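Local coordinates for fimbrin (Schizosaccharomyces pombe, PDB 1RT8), which binds actin filaments and crosslinks them through two tandem actin-binding regions, serving cell polarity, cytokinesis, mating and spore formation, at residues I9-F17 with T239-L250; T197-C208 with V225-D233. All blocks are in the same frame, centred on the assembly; numbering follows the deposited sequence.

Contact 1 (I9-F17 with T239-L250); sequences INEEERREF and TPTAMVAGNPKL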
loop_
_atom_site.group_PDB
_atom_site.type_symbol
_atom_site.label_atom_id
_atom_site.label_comp_id
_atom_site.label_asym_id
_atom_site.label_seq_id
_atom_site.Cartn_x
_atom_site.Cartn_y
_atom_site.Cartn_z
ATOM N N ILE A 9 -20.559 -12.524 6.078
ATOM C CA ILE A 9 -20.066 -11.149 6.384
ATOM C C ILE A 9 -20.406 -10.732 7.810
ATOM O O ILE A 9 -21.511 -10.975 8.290
ATOM C CB ILE A 9 -20.653 -10.112 5.389
ATOM C CG1 ILE A 9 -19.580 -9.724 4.368
ATOM C CG2 ILE A 9 -21.175 -8.880 6.133
ATOM C CD1 ILE A 9 -20.028 -8.701 3.346
ATOM N N ASN A 10 -19.445 -10.098 8.474
ATOM C CA ASN A 10 -19.610 -9.638 9.849
ATOM C C ASN A 10 -20.482 -8.386 9.952
ATOM O O ASN A 10 -20.156 -7.340 9.391
ATOM C CB ASN A 10 -18.239 -9.360 10.461
ATOM C CG ASN A 10 -18.330 -8.866 11.887
ATOM O OD1 ASN A 10 -18.863 -7.785 12.153
ATOM N ND2 ASN A 10 -17.810 -9.658 12.816
ATOM N N GLU A 11 -21.577 -8.500 10.696
ATOM C CA GLU A 11 -22.528 -7.403 10.884
ATOM C C GLU A 11 -21.901 -6.089 11.345
ATOM O O GLU A 11 -22.149 -5.036 10.754
ATOM C CB GLU A 11 -23.607 -7.803 11.901
ATOM C CG GLU A 11 -24.474 -9.008 11.516
ATOM C CD GLU A 11 -23.661 -10.287 11.341
ATOM O OE1 GLU A 11 -22.709 -10.508 12.131
ATOM O OE2 GLU A 11 -23.969 -11.082 10.417
ATOM N N GLU A 12 -21.102 -6.144 12.407
ATOM C CA GLU A 12 -20.485 -4.938 12.945
ATOM C C GLU A 12 -19.473 -4.308 12.005
ATOM O O GLU A 12 -19.465 -3.086 11.823
ATOM C CB GLU A 12 -19.817 -5.234 14.286
ATOM C CG GLU A 12 -20.766 -5.796 15.334
ATOM C CD GLU A 12 -20.606 -5.113 16.677
ATOM O OE1 GLU A 12 -20.979 -3.924 16.793
ATOM O OE2 GLU A 12 -20.099 -5.764 17.614
ATOM N N GLU A 13 -18.609 -5.130 11.423
ATOM C CA GLU A 13 -17.612 -4.618 10.495
ATOM C C GLU A 13 -18.308 -3.808 9.408
ATOM O O GLU A 13 -17.922 -2.676 9.119
ATOM C CB GLU A 13 -16.820 -5.771 9.879
ATOM C CG GLU A 13 -15.725 -6.307 10.781
ATOM C CD GLU A 13 -15.095 -7.575 10.245
ATOM O OE1 GLU A 13 -14.839 -7.646 9.024
ATOM O OE2 GLU A 13 -14.845 -8.498 11.050
ATOM N N ARG A 14 -19.353 -4.386 8.824
ATOM C CA ARG A 14 -20.097 -3.700 7.774
ATOM C C ARG A 14 -20.681 -2.391 8.285
ATOM O O ARG A 14 -20.523 -1.346 7.657
ATOM C CB ARG A 14 -21.221 -4.593 7.247
ATOM C CG ARG A 14 -22.099 -3.923 6.196
ATOM C CD ARG A 14 -23.035 -4.929 5.552
ATOM N NE ARG A 14 -23.781 -5.688 6.551
ATOM C CZ ARG A 14 -24.675 -5.160 7.381
ATOM N NH1 ARG A 14 -24.947 -3.861 7.335
ATOM N NH2 ARG A 14 -25.296 -5.932 8.264
ATOM N N ARG A 15 -21.349 -2.450 9.434
ATOM C CA ARG A 15 -21.958 -1.256 10.007
ATOM C C ARG A 15 -20.933 -0.168 10.285
ATOM O O ARG A 15 -21.053 0.956 9.790
ATOM C CB ARG A 15 -22.693 -1.591 11.310
ATOM C CG ARG A 15 -23.371 -0.383 11.945
ATOM C CD ARG A 15 -23.988 -0.676 13.313
ATOM N NE ARG A 15 -25.105 -1.616 13.260
ATOM C CZ ARG A 15 -24.976 -2.938 13.216
ATOM N NH1 ARG A 15 -23.769 -3.490 13.219
ATOM N NH2 ARG A 15 -26.054 -3.711 13.179
ATOM N N GLU A 16 -19.921 -0.506 11.078
ATOM C CA GLU A 16 -18.887 0.454 11.441
ATOM C C GLU A 16 -18.118 0.990 10.237
ATOM O O GLU A 16 -17.870 2.190 10.153
ATOM C CB GLU A 16 -17.921 -0.166 12.461
ATOM C CG GLU A 16 -18.588 -0.649 13.752
ATOM C CD GLU A 16 -19.530 0.388 14.361
ATOM O OE1 GLU A 16 -19.171 1.580 14.401
ATOM O OE2 GLU A 16 -20.630 0.007 14.807
ATOM N N PHE A 17 -17.743 0.117 9.303
ATOM C CA PHE A 17 -17.009 0.575 8.121
ATOM C C PHE A 17 -17.841 1.592 7.344
ATOM O O PHE A 17 -17.333 2.631 6.916
ATOM C CB PHE A 17 -16.648 -0.608 7.210
ATOM C CG PHE A 17 -15.602 -1.526 7.784
ATOM C CD1 PHE A 17 -15.361 -2.768 7.211
ATOM C CD2 PHE A 17 -14.861 -1.152 8.900
ATOM C CE1 PHE A 17 -14.400 -3.624 7.740
ATOM C CE2 PHE A 17 -13.893 -2.003 9.435
ATOM C CZ PHE A 17 -13.666 -3.241 8.854
ATOM N N THR A 239 -17.360 -1.345 19.514
ATOM C CA THR A 239 -18.605 -1.428 20.267
ATOM C C THR A 239 -18.388 -2.425 21.405
ATOM O O THR A 239 -17.474 -3.252 21.354
ATOM C CB THR A 239 -19.762 -1.947 19.401
ATOM O OG1 THR A 239 -19.459 -3.274 18.950
ATOM C CG2 THR A 239 -19.993 -1.025 18.208
ATOM N N PRO A 240 -19.232 -2.367 22.443
ATOM C CA PRO A 240 -19.087 -3.292 23.572
ATOM C C PRO A 240 -19.031 -4.744 23.121
ATOM O O PRO A 240 -18.190 -5.511 23.583
ATOM C CB PRO A 240 -20.322 -3.000 24.412
ATOM C CG PRO A 240 -20.549 -1.534 24.162
ATOM C CD PRO A 240 -20.362 -1.448 22.662
ATOM N N THR A 241 -19.925 -5.109 22.207
ATOM C CA THR A 241 -19.992 -6.471 21.688
ATOM C C THR A 241 -18.790 -6.821 20.807
ATOM O O THR A 241 -18.294 -7.948 20.845
ATOM C CB THR A 241 -21.301 -6.697 20.883
ATOM O OG1 THR A 241 -21.515 -5.591 19.997
ATOM C CG2 THR A 241 -22.499 -6.833 21.823
ATOM N N ALA A 242 -18.313 -5.858 20.020
ATOM C CA ALA A 242 -17.159 -6.101 19.157
ATOM C C ALA A 242 -15.905 -6.250 20.016
ATOM O O ALA A 242 -14.971 -6.965 19.656
ATOM C CB ALA A 242 -16.983 -4.953 18.163
ATOM N N MET A 243 -15.892 -5.569 21.156
ATOM C CA MET A 243 -14.758 -5.644 22.066
ATOM C C MET A 243 -14.666 -7.028 22.687
ATOM O O MET A 243 -13.622 -7.683 22.626
ATOM C CB MET A 243 -14.886 -4.624 23.197
ATOM C CG MET A 243 -13.709 -4.691 24.162
ATOM S SD MET A 243 -13.871 -3.638 25.614
ATOM C CE MET A 243 -13.779 -2.063 24.873
ATOM N N VAL A 244 -15.766 -7.455 23.300
ATOM C CA VAL A 244 -15.837 -8.756 23.954
ATOM C C VAL A 244 -15.656 -9.887 22.949
ATOM O O VAL A 244 -15.156 -10.960 23.294
ATOM C CB VAL A 244 -17.188 -8.927 24.676
ATOM C CG1 VAL A 244 -17.321 -10.338 25.220
ATOM C CG2 VAL A 244 -17.288 -7.921 25.808
ATOM N N ALA A 245 -16.065 -9.645 21.708
ATOM C CA ALA A 245 -15.934 -10.652 20.660
ATOM C C ALA A 245 -14.497 -10.706 20.149
ATOM O O ALA A 245 -14.133 -11.608 19.404
ATOM C CB ALA A 245 -16.885 -10.336 19.514
ATOM N N GLY A 246 -13.684 -9.732 20.548
ATOM C CA GLY A 246 -12.295 -9.698 20.115
ATOM C C GLY A 246 -12.089 -9.457 18.627
ATOM O O GLY A 246 -11.175 -10.017 18.020
ATOM N N ASN A 247 -12.928 -8.623 18.028
ATOM C CA ASN A 247 -12.791 -8.337 16.607
ATOM C C ASN A 247 -11.452 -7.647 16.348
ATOM O O ASN A 247 -11.226 -6.512 16.781
ATOM C CB ASN A 247 -13.949 -7.465 16.129
ATOM C CG ASN A 247 -14.026 -7.391 14.623
ATOM O OD1 ASN A 247 -13.165 -6.790 13.977
ATOM N ND2 ASN A 247 -15.048 -8.015 14.050
ATOM N N PRO A 248 -10.541 -8.334 15.639
ATOM C CA PRO A 248 -9.205 -7.825 15.308
ATOM C C PRO A 248 -9.201 -6.461 14.616
ATOM O O PRO A 248 -8.400 -5.585 14.950
ATOM C CB PRO A 248 -8.633 -8.909 14.398
ATOM C CG PRO A 248 -9.396 -10.140 14.777
ATOM C CD PRO A 248 -10.784 -9.628 14.979
ATOM N N LYS A 249 -10.103 -6.294 13.655
ATOM C CA LYS A 249 -10.193 -5.064 12.882
ATOM C C LYS A 249 -10.724 -3.871 13.668
ATOM O O LYS A 249 -10.067 -2.828 13.749
ATOM C CB LYS A 249 -11.072 -5.293 11.652
ATOM C CG LYS A 249 -10.693 -6.529 10.837
ATOM C CD LYS A 249 -11.633 -6.705 9.658
ATOM C CE LYS A 249 -11.290 -7.939 8.860
ATOM N NZ LYS A 249 -12.297 -8.146 7.793
ATOM N N LEU A 250 -11.914 -4.012 14.238
ATOM C CA LEU A 250 -12.502 -2.912 14.988
ATOM C C LEU A 250 -11.641 -2.522 16.183
ATOM O O LEU A 250 -11.539 -1.343 16.507
ATOM C CB LEU A 250 -13.919 -3.276 15.439
ATOM C CG LEU A 250 -14.860 -3.610 14.276
ATOM C CD1 LEU A 250 -16.218 -4.059 14.806
ATOM C CD2 LEU A 250 -15.004 -2.399 13.374
#
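Glu12 and Glu13, in the first turn of helix 11-25, reach across to helix 240-244 and the start of helix 248-261, joining the first and second calponin-homology domains within one actin-binding region. Glu12 can be followed outward. Its CB lies against CD1 of Leu250 (3.8 Å), and the chain then bends at chi2 (-134°), which carries the carboxylate over the N-terminus of helix 240-244. There OE1, met on its syn side, accepts from OG1 of Thr239 at 2.7 Å, while OE2 takes the hydroxyl of Thr241 OG1 (2.8 Å) from above the carboxylate plane. An acid suits this place, since the helix dipole probably stabilises its charge. Thr239 serves twice: as N-cap, its OG1 also accepts from Ala242 N.

Glu13 spreads its two oxygens over different partners. OE1 forms a salt bridge with NZ of Lys249, which comes from above the carboxylate plane and also makes a cation-pi contact with Trp125. OE2 offers its anti lone pair to ND2 of Asn247, with the carboxylate and amide planes turned 81° apart. Asn247 is itself the N-cap of helix 248-261, its OD1 accepting from Leu250 N, so one amide both starts a helix and ties the domains together.

Between the two acids Leu250 is a knob in a hole formed by Glu12, Glu13, Glu16 and Phe17, with CD1 on CB of Glu12 and CD2 on CB of Glu16. At the margin of this hole, the edge of the Phe17 ring meets aliphatic carbon, its CZ standing 4.1 Å from CD of Lys249.

Contact 2 (T197-C208 with V225-D233); sequences TVLLNQLAPELC and VLQNAEKLD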
loop_
_atom_site.group_PDB
_atom_site.type_symbol
_atom_site.label_atom_id
_atom_site.label_comp_id
_atom_site.label_asym_id
_atom_site.label_seq_id
_atom_site.Cartn_x
_atom_site.Cartn_y
_atom_site.Cartn_z
ATOM N N THR A 197 -8.803 -0.308 29.909
ATOM C CA THR A 197 -9.031 0.524 31.093
ATOM C C THR A 197 -7.716 1.049 31.678
ATOM O O THR A 197 -7.609 2.222 32.013
ATOM C CB THR A 197 -9.782 -0.258 32.188
ATOM O OG1 THR A 197 -11.100 -0.576 31.727
ATOM C CG2 THR A 197 -9.888 0.569 33.464
ATOM N N VAL A 198 -6.720 0.179 31.812
ATOM C CA VAL A 198 -5.430 0.595 32.351
ATOM C C VAL A 198 -4.771 1.577 31.379
ATOM O O VAL A 198 -4.204 2.589 31.795
ATOM C CB VAL A 198 -4.505 -0.624 32.585
ATOM C CG1 VAL A 198 -3.139 -0.166 33.047
ATOM C CG2 VAL A 198 -5.118 -1.545 33.639
ATOM N N LEU A 199 -4.861 1.283 30.082
ATOM C CA LEU A 199 -4.286 2.160 29.061
ATOM C C LEU A 199 -4.896 3.561 29.155
ATOM O O LEU A 199 -4.180 4.555 29.243
ATOM C CB LEU A 199 -4.526 1.586 27.653
ATOM C CG LEU A 199 -4.177 2.512 26.475
ATOM C CD1 LEU A 199 -2.702 2.891 26.526
ATOM C CD2 LEU A 199 -4.514 1.824 25.151
ATOM N N LEU A 200 -6.222 3.634 29.139
ATOM C CA LEU A 200 -6.904 4.921 29.224
ATOM C C LEU A 200 -6.571 5.673 30.521
ATOM O O LEU A 200 -6.432 6.898 30.525
ATOM C CB LEU A 200 -8.414 4.717 29.109
ATOM C CG LEU A 200 -8.906 4.195 27.759
ATOM C CD1 LEU A 200 -10.430 4.224 27.729
ATOM C CD2 LEU A 200 -8.345 5.058 26.637
ATOM N N ASN A 201 -6.448 4.936 31.619
ATOM C CA ASN A 201 -6.123 5.548 32.902
ATOM C C ASN A 201 -4.672 6.020 32.904
ATOM O O ASN A 201 -4.318 6.987 33.575
ATOM C CB ASN A 201 -6.354 4.546 34.039
ATOM C CG ASN A 201 -5.792 5.028 35.362
ATOM O OD1 ASN A 201 -4.686 4.651 35.757
ATOM N ND2 ASN A 201 -6.545 5.882 36.049
ATOM N N GLN A 202 -3.833 5.333 32.143
ATOM C CA GLN A 202 -2.429 5.691 32.061
ATOM C C GLN A 202 -2.283 6.922 31.170
ATOM O O GLN A 202 -1.492 7.811 31.464
ATOM C CB GLN A 202 -1.631 4.511 31.496
ATOM C CG GLN A 202 -0.120 4.675 31.514
ATOM C CD GLN A 202 0.430 5.008 32.890
ATOM O OE1 GLN A 202 0.062 4.392 33.893
ATOM N NE2 GLN A 202 1.331 5.981 32.939
ATOM N N LEU A 203 -3.067 6.982 30.096
ATOM C CA LEU A 203 -3.014 8.106 29.162
ATOM C C LEU A 203 -3.612 9.408 29.696
ATOM O O LEU A 203 -3.111 10.491 29.397
ATOM C CB LEU A 203 -3.723 7.751 27.852
ATOM C CG LEU A 203 -3.108 6.703 26.925
ATOM C CD1 LEU A 203 -3.966 6.612 25.679
ATOM C CD2 LEU A 203 -1.666 7.074 26.563
ATOM N N ALA A 204 -4.687 9.302 30.471
ATOM C CA ALA A 204 -5.351 10.483 31.026
ATOM C C ALA A 204 -5.931 10.194 32.412
ATOM O O ALA A 204 -7.146 10.072 32.575
ATOM C CB ALA A 204 -6.456 10.937 30.081
ATOM N N PRO A 205 -5.067 10.106 33.435
ATOM C CA PRO A 205 -5.490 9.827 34.815
ATOM C C PRO A 205 -6.633 10.705 35.310
ATOM O O PRO A 205 -7.384 10.311 36.203
ATOM C CB PRO A 205 -4.217 10.063 35.625
ATOM C CG PRO A 205 -3.119 9.765 34.640
ATOM C CD PRO A 205 -3.627 10.416 33.383
ATOM N N GLU A 206 -6.767 11.888 34.716
ATOM C CA GLU A 206 -7.785 12.857 35.116
ATOM C C GLU A 206 -9.228 12.613 34.666
ATOM O O GLU A 206 -10.156 13.124 35.290
ATOM C CB GLU A 206 -7.354 14.257 34.663
ATOM C CG GLU A 206 -6.047 14.755 35.283
ATOM C CD GLU A 206 -6.175 15.080 36.766
ATOM O OE1 GLU A 206 -7.010 15.942 37.120
ATOM O OE2 GLU A 206 -5.437 14.478 37.578
ATOM N N LEU A 207 -9.429 11.850 33.597
ATOM C CA LEU A 207 -10.787 11.593 33.115
ATOM C C LEU A 207 -11.155 10.118 33.146
ATOM O O LEU A 207 -12.332 9.769 33.185
ATOM C CB LEU A 207 -10.958 12.097 31.677
ATOM C CG LEU A 207 -10.667 13.561 31.341
ATOM C CD1 LEU A 207 -9.179 13.837 31.465
ATOM C CD2 LEU A 207 -11.135 13.849 29.922
ATOM N N CYS A 208 -10.148 9.253 33.121
ATOM C CA CYS A 208 -10.387 7.814 33.123
ATOM C C CYS A 208 -9.757 7.131 34.330
ATOM O O CYS A 208 -8.551 7.229 34.556
ATOM C CB CYS A 208 -9.836 7.204 31.833
ATOM S SG CYS A 208 -10.412 8.049 30.334
ATOM N N VAL A 225 -15.815 1.179 29.389
ATOM C CA VAL A 225 -14.524 1.507 28.789
ATOM C C VAL A 225 -14.715 2.459 27.621
ATOM O O VAL A 225 -13.938 3.405 27.444
ATOM C CB VAL A 225 -13.789 0.244 28.252
ATOM C CG1 VAL A 225 -12.709 0.651 27.233
ATOM C CG2 VAL A 225 -13.149 -0.521 29.408
ATOM N N LEU A 226 -15.739 2.195 26.817
ATOM C CA LEU A 226 -16.009 3.025 25.656
ATOM C C LEU A 226 -16.563 4.381 26.067
ATOM O O LEU A 226 -16.434 5.353 25.322
ATOM C CB LEU A 226 -16.964 2.309 24.697
ATOM C CG LEU A 226 -16.341 1.083 24.020
ATOM C CD1 LEU A 226 -17.373 0.390 23.131
ATOM C CD2 LEU A 226 -15.132 1.511 23.210
ATOM N N GLN A 227 -17.177 4.451 27.248
ATOM C CA GLN A 227 -17.697 5.724 27.733
ATOM C C GLN A 227 -16.484 6.538 28.167
ATOM O O GLN A 227 -16.463 7.759 28.021
ATOM C CB GLN A 227 -18.663 5.527 28.908
ATOM C CG GLN A 227 -19.895 4.700 28.574
ATOM C CD GLN A 227 -21.039 4.923 29.553
ATOM O OE1 GLN A 227 -20.822 5.092 30.751
ATOM N NE2 GLN A 227 -22.263 4.913 29.044
ATOM N N ASN A 228 -15.468 5.855 28.695
ATOM C CA ASN A 228 -14.234 6.528 29.102
ATOM C C ASN A 228 -13.484 6.972 27.854
ATOM O O ASN A 228 -12.636 7.866 27.907
ATOM C CB ASN A 228 -13.323 5.596 29.912
ATOM C CG ASN A 228 -13.597 5.656 31.403
ATOM O OD1 ASN A 228 -13.890 6.724 31.953
ATOM N ND2 ASN A 228 -13.482 4.512 32.071
ATOM N N ALA A 229 -13.796 6.329 26.732
ATOM C CA ALA A 229 -13.160 6.656 25.463
ATOM C C ALA A 229 -13.718 7.971 24.924
ATOM O O ALA A 229 -12.985 8.768 24.342
ATOM C CB ALA A 229 -13.391 5.528 24.452
ATOM N N GLU A 230 -15.012 8.199 25.134
ATOM C CA GLU A 230 -15.655 9.421 24.657
ATOM C C GLU A 230 -15.098 10.670 25.328
ATOM O O GLU A 230 -15.130 11.757 24.753
ATOM C CB GLU A 230 -17.174 9.342 24.869
ATOM C CG GLU A 230 -17.881 8.474 23.835
ATOM C CD GLU A 230 -19.369 8.292 24.107
ATOM O OE1 GLU A 230 -19.728 7.596 25.084
ATOM O OE2 GLU A 230 -20.183 8.848 23.332
ATOM N N LYS A 231 -14.583 10.516 26.543
ATOM C CA LYS A 231 -14.018 11.656 27.255
ATOM C C LYS A 231 -12.807 12.200 26.496
ATOM O O LYS A 231 -12.453 13.371 26.630
ATOM C CB LYS A 231 -13.618 11.252 28.678
ATOM C CG LYS A 231 -14.785 10.775 29.532
ATOM C CD LYS A 231 -14.368 10.549 30.981
ATOM C CE LYS A 231 -15.515 9.973 31.808
ATOM N NZ LYS A 231 -15.189 9.867 33.268
ATOM N N LEU A 232 -12.184 11.347 25.690
ATOM C CA LEU A 232 -11.018 11.749 24.908
ATOM C C LEU A 232 -11.417 11.868 23.438
ATOM O O LEU A 232 -10.577 12.113 22.572
ATOM C CB LEU A 232 -9.906 10.705 25.051
ATOM C CG LEU A 232 -9.644 10.147 26.455
ATOM C CD1 LEU A 232 -8.586 9.057 26.380
ATOM C CD2 LEU A 232 -9.202 11.265 27.391
ATOM N N ASP A 233 -12.712 11.702 23.179
ATOM C CA ASP A 233 -13.260 11.751 21.831
ATOM C C ASP A 233 -12.672 10.606 21.001
ATOM O O ASP A 233 -12.425 10.753 19.798
ATOM C CB ASP A 233 -12.951 13.099 21.173
ATOM C CG ASP A 233 -13.618 13.254 19.817
ATOM O OD1 ASP A 233 -14.829 12.959 19.713
ATOM O OD2 ASP A 233 -12.937 13.675 18.859
#
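Leu200 and Leu232 form the apolar centre, CD2 of Leu200 lying 4.0 Å from CD1 of Leu232. The two methyls of Leu232 divide the work: CD1 faces Leu200, and CD2 meets CB of Ala204 at 3.9 Å, where a small residue leaves room for it. The other methyl of Leu200, CD1, turns to Val225 and to CB of Asn228, and Leu258 of helix 248-261 packs on Leu200 as well. These side chains join two helices of the second calponin-homology domain, 194-203 and 218-230, whose segments 197-203 and 225-230 run in nearly the same direction, with axes 25° apart and 10.3 Å at closest approach. The turn after helix 194-203 brings Cys208 back against the second helix, with SG 3.8 Å from CB of Asn228; Asn201 ND2 holds that return through a hydrogen bond to Cys208 O. An alanine at Asn228 would keep CB but lose the amide that lies along CB of Cys208, and would probably leave a gap beside the cysteine. Farther out, Leu207 and Lys231 lie alongside each other, pointing opposite ways. With its chain stretched out, the lysine lays CB and CD against CB of Leu207 and delivers NZ to Leu207 O, at 2.9 Å and nearly along the C=O axis.

How the contacts relate
Contact 1 joins two calponin-homology domains, whereas contact 2 lies wholly within the second, so the pair sample an interface and a domain interior of the same actin-binding region. The chemistry follows: the partly buried contact 1 relies on acidic side chains set against helix N-termini and a lysine, while the more buried contact 2 relies on leucine packing, and its one charged contact, from Lys231, lies at the exposed margin. Their centres are about 20 Å apart, yet they touch. Helix 218-230, used in contact 2, leads along the chain to helix 240-244 of contact 1, and Met243 CE packs against Val225 CG1 at 3.8 Å. Helix 248-261 also serves both, through Leu250 and Leu258.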